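Local structure of terminase, small subunit (Thermus phage G20c, 6EJQ) at residues N92-G97 with T105-V110; L81-N86 with A116-R121. The protein forms a nine-subunit ring that probably recognises the packaging initiation site of the viral genome and regulates the ATPase of the large terminase subunit. All blocks are in the same frame, centred on the assembly; numbering follows the deposited sequence.

Both contacts belong to the C-terminal domain and share helix 59-95. Interaction 2 pairs this helix with helix 112-139 in an antiparallel hairpin, and interaction 1 lies further out, where the end of helix 59-95 meets the loop that leads into helix 112-139. Their centres are 16 Å apart and their nearest atoms about 5 Å, so they do not touch. The centre of interaction 2 is about 20 Å from the centre of the chain, against about 33 Å for interaction 1. Neither has a hydrogen bond across its segments, but both have neighbours in the second and third subunits of the ring. Interaction 2 packs the two helices together, and interaction 1 holds part of their connecting loop against the end of the first.

Interaction 1: N92-G97 with T105-V110; sequences NAMMEG and TPVIGV
Val107 meets the last turn of helix 59-95 with both of its methyl groups, set against Ala93 and Met94, and Gly109 follows more loosely two residues on. The backbones run 6.6 Å apart at the CA atoms of Ala93 and Val107.

At Val107 the contact divides between the branches. CG2 comes to 3.5 Å from Ala93 CB, closer than carbon atoms usually pack, while CG1 lies 4.0 Å from the same methyl. The chi1 of 171° places CG1 anti to the backbone N and leaves CG2 beside that N, and both methyls are turned to the same side of Ala93 CB, CG2 the nearer. CG1 also reaches Met94, whose SD is 3.8 Å from it. The chain of Met94 bends at chi2 (82°), which brings SD to the valine; the two side chains pass at a slant.

Ile108 turns its CB away from the helix. At Gly109 the approach is looser: its CA is 4.4 Å from Met94 SD, and the CA atoms of Met94 and Gly109 are 6.8 Å apart. All of these contacts are apolar, and together they bury 168 Å².

The helix closes at this point in a Schellman motif: with Gly97 at positive phi (82°), Gly97 N is hydrogen-bonded to Met94 O at 3.3 Å and Leu98 N to Ala93 O.

A hydrogen bond from Ile108 N to Asn90 OD1 also ties the loop to helix 59-95. His101, from earlier in the loop, packs on both Ala93 and Val107. Met94 packs on Ile108 of the second subunit, while Ile108 packs on Met94 of the third. The loop thus lies along the end of helix 59-95, just before helix 112-139, with the second subunit packed on the helix end and the third on the loop.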
loop_
_atom_site.group_PDB
_atom_site.type_symbol
_atom_site.label_atom_id
_atom_site.label_comp_id
_atom_site.label_asym_id
_atom_site.label_seq_id
_atom_site.Cartn_x
_atom_site.Cartn_y
_atom_site.Cartn_z
ATOM N N ASN B 92 -24.059 16.170 -10.412
ATOM C CA ASN B 92 -24.562 17.390 -11.039
ATOM C C ASN B 92 -25.875 17.840 -10.410
ATOM O O ASN B 92 -26.080 19.030 -10.222
ATOM C CB ASN B 92 -24.710 17.222 -12.562
ATOM C CG ASN B 92 -23.369 17.077 -13.268
ATOM O OD1 ASN B 92 -22.329 17.477 -12.743
ATOM N ND2 ASN B 92 -23.384 16.482 -14.456
ATOM N N ALA B 93 -26.749 16.897 -10.073
ATOM C CA ALA B 93 -27.994 17.216 -9.378
ATOM C C ALA B 93 -27.714 17.855 -8.020
ATOM O O ALA B 93 -28.343 18.840 -7.655
ATOM C CB ALA B 93 -28.848 15.966 -9.206
ATOM N N MET B 94 -26.754 17.288 -7.293
ATOM C CA MET B 94 -26.327 17.797 -5.981
ATOM C C MET B 94 -25.731 19.209 -6.063
ATOM O O MET B 94 -25.961 20.039 -5.197
ATOM C CB MET B 94 -25.285 16.844 -5.375
ATOM C CG MET B 94 -25.190 16.897 -3.865
ATOM S SD MET B 94 -26.469 15.894 -3.094
ATOM C CE MET B 94 -25.936 16.007 -1.387
ATOM N N MET B 95 -24.950 19.445 -7.109
ATOM C CA MET B 95 -24.281 20.717 -7.375
ATOM C C MET B 95 -25.281 21.863 -7.470
ATOM O O MET B 95 -25.039 22.947 -6.939
ATOM C CB MET B 95 -23.504 20.599 -8.695
ATOM C CG MET B 95 -22.578 21.744 -9.054
ATOM S SD MET B 95 -21.806 21.456 -10.666
ATOM C CE MET B 95 -23.136 21.881 -11.797
ATOM N N GLU B 96 -26.399 21.613 -8.147
ATOM C CA GLU B 96 -27.427 22.637 -8.347
ATOM C C GLU B 96 -28.654 22.445 -7.440
ATOM O O GLU B 96 -29.767 22.802 -7.808
ATOM C CB GLU B 96 -27.793 22.772 -9.837
ATOM C CG GLU B 96 -28.468 21.573 -10.480
ATOM C CD GLU B 96 -28.264 21.533 -11.989
ATOM O OE1 GLU B 96 -27.498 20.664 -12.469
ATOM O OE2 GLU B 96 -28.857 22.380 -12.695
ATOM N N GLY B 97 -28.434 21.890 -6.247
ATOM C CA GLY B 97 -29.426 21.919 -5.166
ATOM C C GLY B 97 -30.553 20.894 -5.159
ATOM O O GLY B 97 -31.248 20.753 -4.148
ATOM N N THR B 105 -36.676 9.836 -9.165
ATOM C CA THR B 105 -35.758 9.095 -8.305
ATOM C C THR B 105 -34.928 10.053 -7.442
ATOM O O THR B 105 -34.650 11.179 -7.865
ATOM C CB THR B 105 -34.827 8.172 -9.117
ATOM O OG1 THR B 105 -34.008 8.937 -10.010
ATOM C CG2 THR B 105 -35.635 7.150 -9.911
ATOM N N PRO B 106 -34.540 9.620 -6.225
ATOM C CA PRO B 106 -33.812 10.515 -5.324
ATOM C C PRO B 106 -32.356 10.767 -5.738
ATOM O O PRO B 106 -31.704 9.882 -6.295
ATOM C CB PRO B 106 -33.851 9.766 -3.987
ATOM C CG PRO B 106 -33.874 8.336 -4.378
ATOM C CD PRO B 106 -34.661 8.263 -5.662
ATOM N N VAL B 107 -31.879 11.979 -5.467
ATOM C CA VAL B 107 -30.482 12.349 -5.622
ATOM C C VAL B 107 -29.709 11.741 -4.452
ATOM O O VAL B 107 -30.023 12.016 -3.292
ATOM C CB VAL B 107 -30.304 13.879 -5.638
ATOM C CG1 VAL B 107 -28.835 14.272 -5.584
ATOM C CG2 VAL B 107 -30.953 14.471 -6.881
ATOM N N ILE B 108 -28.715 10.908 -4.770
ATOM C CA ILE B 108 -27.855 10.253 -3.783
ATOM C C ILE B 108 -26.424 10.791 -3.938
ATOM O O ILE B 108 -25.853 10.740 -5.026
ATOM C CB ILE B 108 -27.899 8.721 -3.966
ATOM C CG1 ILE B 108 -29.318 8.204 -3.672
ATOM C CG2 ILE B 108 -26.865 8.023 -3.076
ATOM C CD1 ILE B 108 -29.593 6.813 -4.192
ATOM N N GLY B 109 -25.849 11.286 -2.840
ATOM C CA GLY B 109 -24.551 11.973 -2.861
ATOM C C GLY B 109 -23.408 11.109 -3.365
ATOM O O GLY B 109 -23.394 9.901 -3.144
ATOM N N VAL B 110 -22.479 11.742 -4.080
ATOM C CA VAL B 110 -21.306 11.080 -4.662
ATOM C C VAL B 110 -20.108 12.012 -4.521
ATOM O O VAL B 110 -20.239 13.224 -4.695
ATOM C CB VAL B 110 -21.503 10.771 -6.167
ATOM C CG1 VAL B 110 -20.273 10.083 -6.737
ATOM C CG2 VAL B 110 -22.722 9.899 -6.377
#

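Interaction 2: L81-N86 with A116-R121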
loop_
_atom_site.group_PDB
_atom_site.type_symbol
_atom_site.label_atom_id
_atom_site.label_comp_id
_atom_site.label_asym_id
_atom_site.label_seq_id
_atom_site.Cartn_x
_atom_site.Cartn_y
_atom_site.Cartn_z
ATOM N N LEU B 81 -19.741 1.706 -17.000
ATOM C CA LEU B 81 -20.074 2.946 -17.721
ATOM C C LEU B 81 -21.455 3.486 -17.365
ATOM O O LEU B 81 -21.610 4.682 -17.168
ATOM C CB LEU B 81 -19.968 2.746 -19.226
ATOM C CG LEU B 81 -18.531 2.699 -19.756
ATOM C CD1 LEU B 81 -18.452 1.927 -21.059
ATOM C CD2 LEU B 81 -17.966 4.098 -19.928
ATOM N N ALA B 82 -22.441 2.604 -17.258
ATOM C CA ALA B 82 -23.787 3.008 -16.830
ATOM C C ALA B 82 -23.786 3.531 -15.389
ATOM O O ALA B 82 -24.418 4.544 -15.098
ATOM C CB ALA B 82 -24.775 1.853 -16.966
ATOM N N ILE B 83 -23.076 2.840 -14.501
ATOM C CA ILE B 83 -22.920 3.300 -13.129
ATOM C C ILE B 83 -22.196 4.658 -13.088
ATOM O O ILE B 83 -22.620 5.553 -12.355
ATOM C CB ILE B 83 -22.219 2.253 -12.244
ATOM C CG1 ILE B 83 -23.133 1.026 -12.076
ATOM C CG2 ILE B 83 -21.866 2.837 -10.876
ATOM C CD1 ILE B 83 -22.423 -0.226 -11.622
ATOM N N TYR B 84 -21.132 4.814 -13.881
ATOM C CA TYR B 84 -20.429 6.095 -13.992
ATOM C C TYR B 84 -21.405 7.228 -14.345
ATOM O O TYR B 84 -21.371 8.288 -13.717
ATOM C CB TYR B 84 -19.292 6.006 -15.025
ATOM C CG TYR B 84 -18.554 7.307 -15.266
ATOM C CD1 TYR B 84 -17.535 7.734 -14.414
ATOM C CD2 TYR B 84 -18.875 8.113 -16.348
ATOM C CE1 TYR B 84 -16.861 8.923 -14.643
ATOM C CE2 TYR B 84 -18.213 9.305 -16.580
ATOM C CZ TYR B 84 -17.214 9.712 -15.729
ATOM O OH TYR B 84 -16.565 10.898 -15.993
ATOM N N GLN B 85 -22.279 7.007 -15.329
ATOM C CA GLN B 85 -23.240 8.044 -15.724
ATOM C C GLN B 85 -24.207 8.416 -14.596
ATOM O O GLN B 85 -24.511 9.590 -14.420
ATOM C CB GLN B 85 -24.020 7.661 -16.993
ATOM C CG GLN B 85 -23.208 7.757 -18.275
ATOM C CD GLN B 85 -22.754 9.176 -18.616
ATOM O OE1 GLN B 85 -23.552 10.107 -18.624
ATOM N NE2 GLN B 85 -21.467 9.337 -18.907
ATOM N N ASN B 86 -24.686 7.431 -13.840
ATOM C CA ASN B 86 -25.538 7.722 -12.683
ATOM C C ASN B 86 -24.802 8.559 -11.645
ATOM O O ASN B 86 -25.378 9.474 -11.065
ATOM C CB ASN B 86 -26.042 6.453 -12.008
ATOM C CG ASN B 86 -27.037 6.754 -10.905
ATOM O OD1 ASN B 86 -26.919 6.257 -9.782
ATOM N ND2 ASN B 86 -28.013 7.594 -11.214
ATOM N N ALA B 116 -13.795 9.809 -10.221
ATOM C CA ALA B 116 -12.450 9.629 -10.761
ATOM C C ALA B 116 -12.021 8.169 -10.691
ATOM O O ALA B 116 -11.465 7.635 -11.649
ATOM C CB ALA B 116 -11.450 10.501 -10.007
ATOM N N ALA B 117 -12.299 7.532 -9.562
ATOM C CA ALA B 117 -11.927 6.137 -9.357
ATOM C C ALA B 117 -12.638 5.211 -10.338
ATOM O O ALA B 117 -12.037 4.270 -10.851
ATOM C CB ALA B 117 -12.205 5.701 -7.915
ATOM N N MET B 118 -13.906 5.489 -10.601
ATOM C CA MET B 118 -14.686 4.685 -11.532
ATOM C C MET B 118 -14.199 4.865 -12.968
ATOM O O MET B 118 -14.148 3.890 -13.722
ATOM C CB MET B 118 -16.180 5.010 -11.424
ATOM C CG MET B 118 -17.074 4.167 -12.330
ATOM S SD MET B 118 -16.963 2.407 -11.964
ATOM C CE MET B 118 -17.927 2.304 -10.465
ATOM N N ALA B 119 -13.854 6.094 -13.353
ATOM C CA ALA B 119 -13.311 6.343 -14.696
ATOM C C ALA B 119 -12.035 5.550 -14.904
ATOM O O ALA B 119 -11.817 4.979 -15.965
ATOM C CB ALA B 119 -13.048 7.822 -14.928
ATOM N N ASP B 120 -11.208 5.510 -13.872
ATOM C CA ASP B 120 -9.965 4.749 -13.906
ATOM C C ASP B 120 -10.153 3.224 -14.040
ATOM O O ASP B 120 -9.392 2.574 -14.764
ATOM C CB ASP B 120 -9.139 5.059 -12.666
ATOM C CG ASP B 120 -7.728 4.569 -12.792
ATOM O OD1 ASP B 120 -7.039 4.943 -13.766
ATOM O OD2 ASP B 120 -7.319 3.795 -11.917
ATOM N N ARG B 121 -11.151 2.673 -13.348
ATOM C CA ARG B 121 -11.545 1.266 -13.515
ATOM C C ARG B 121 -11.956 0.952 -14.969
ATOM O O ARG B 121 -11.611 -0.100 -15.516
ATOM C CB ARG B 121 -12.714 0.925 -12.602
ATOM C CG ARG B 121 -12.415 0.965 -11.111
ATOM C CD ARG B 121 -11.594 -0.230 -10.683
ATOM N NE ARG B 121 -11.766 -0.532 -9.268
ATOM C CZ ARG B 121 -11.222 -1.578 -8.645
ATOM N NH1 ARG B 121 -10.450 -2.451 -9.299
ATOM N NH2 ARG B 121 -11.445 -1.750 -7.348
#
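Met118 touches both Ile83 and Tyr84, and Ala119 completes the contact, which is wholly apolar across the segments. The helix segments run antiparallel, at 161° between their N-to-C directions, as the two arms of a helical hairpin, with axes 9.9 Å apart at closest approach. The nearest CA atoms are those of Tyr84 and Met118, at 6.4 Å.

The aliphatic packing is carried by CG of the methionine, near the root of the side chain, and by its terminal CE. Met118 CG lies 3.9 Å from Tyr84 CB, and Met118 CE reaches 4.0 Å from CG2 of Ile83; the Ile83 and Met118 side chains cross at about a right angle. The methionine curls back through bends at chi2 (61°) and chi3 (76°), which carry CE round to the isoleucine while CG remains beside the tyrosine.

The aromatic packing concerns the Tyr84 ring. The Tyr84 and Met118 side chains run past one another in opposing senses. Met118 CG sits at the ring's edge, near its plane, and Ala119 CB approaches CE1 obliquely at 4.0 Å.

The polar bonds are made with groups outside the two segments. Tyr84 OH is hydrogen-bonded to Asp79 OD2 of the second subunit, and the same ring packs edge-to-face with Phe76 of that subunit. Asp120 bridges Lys124 of its own chain through OD2 and Lys124 of the second subunit through OD1.

All four touching residues are buried, with 185 Å² covered between the segments; no hydrogen bond crosses them, so the pairing here rests on apolar packing. The hydroxyl of Tyr84 has its partner across the subunit boundary, so one side chain serves both the hairpin and the assembly of the ring.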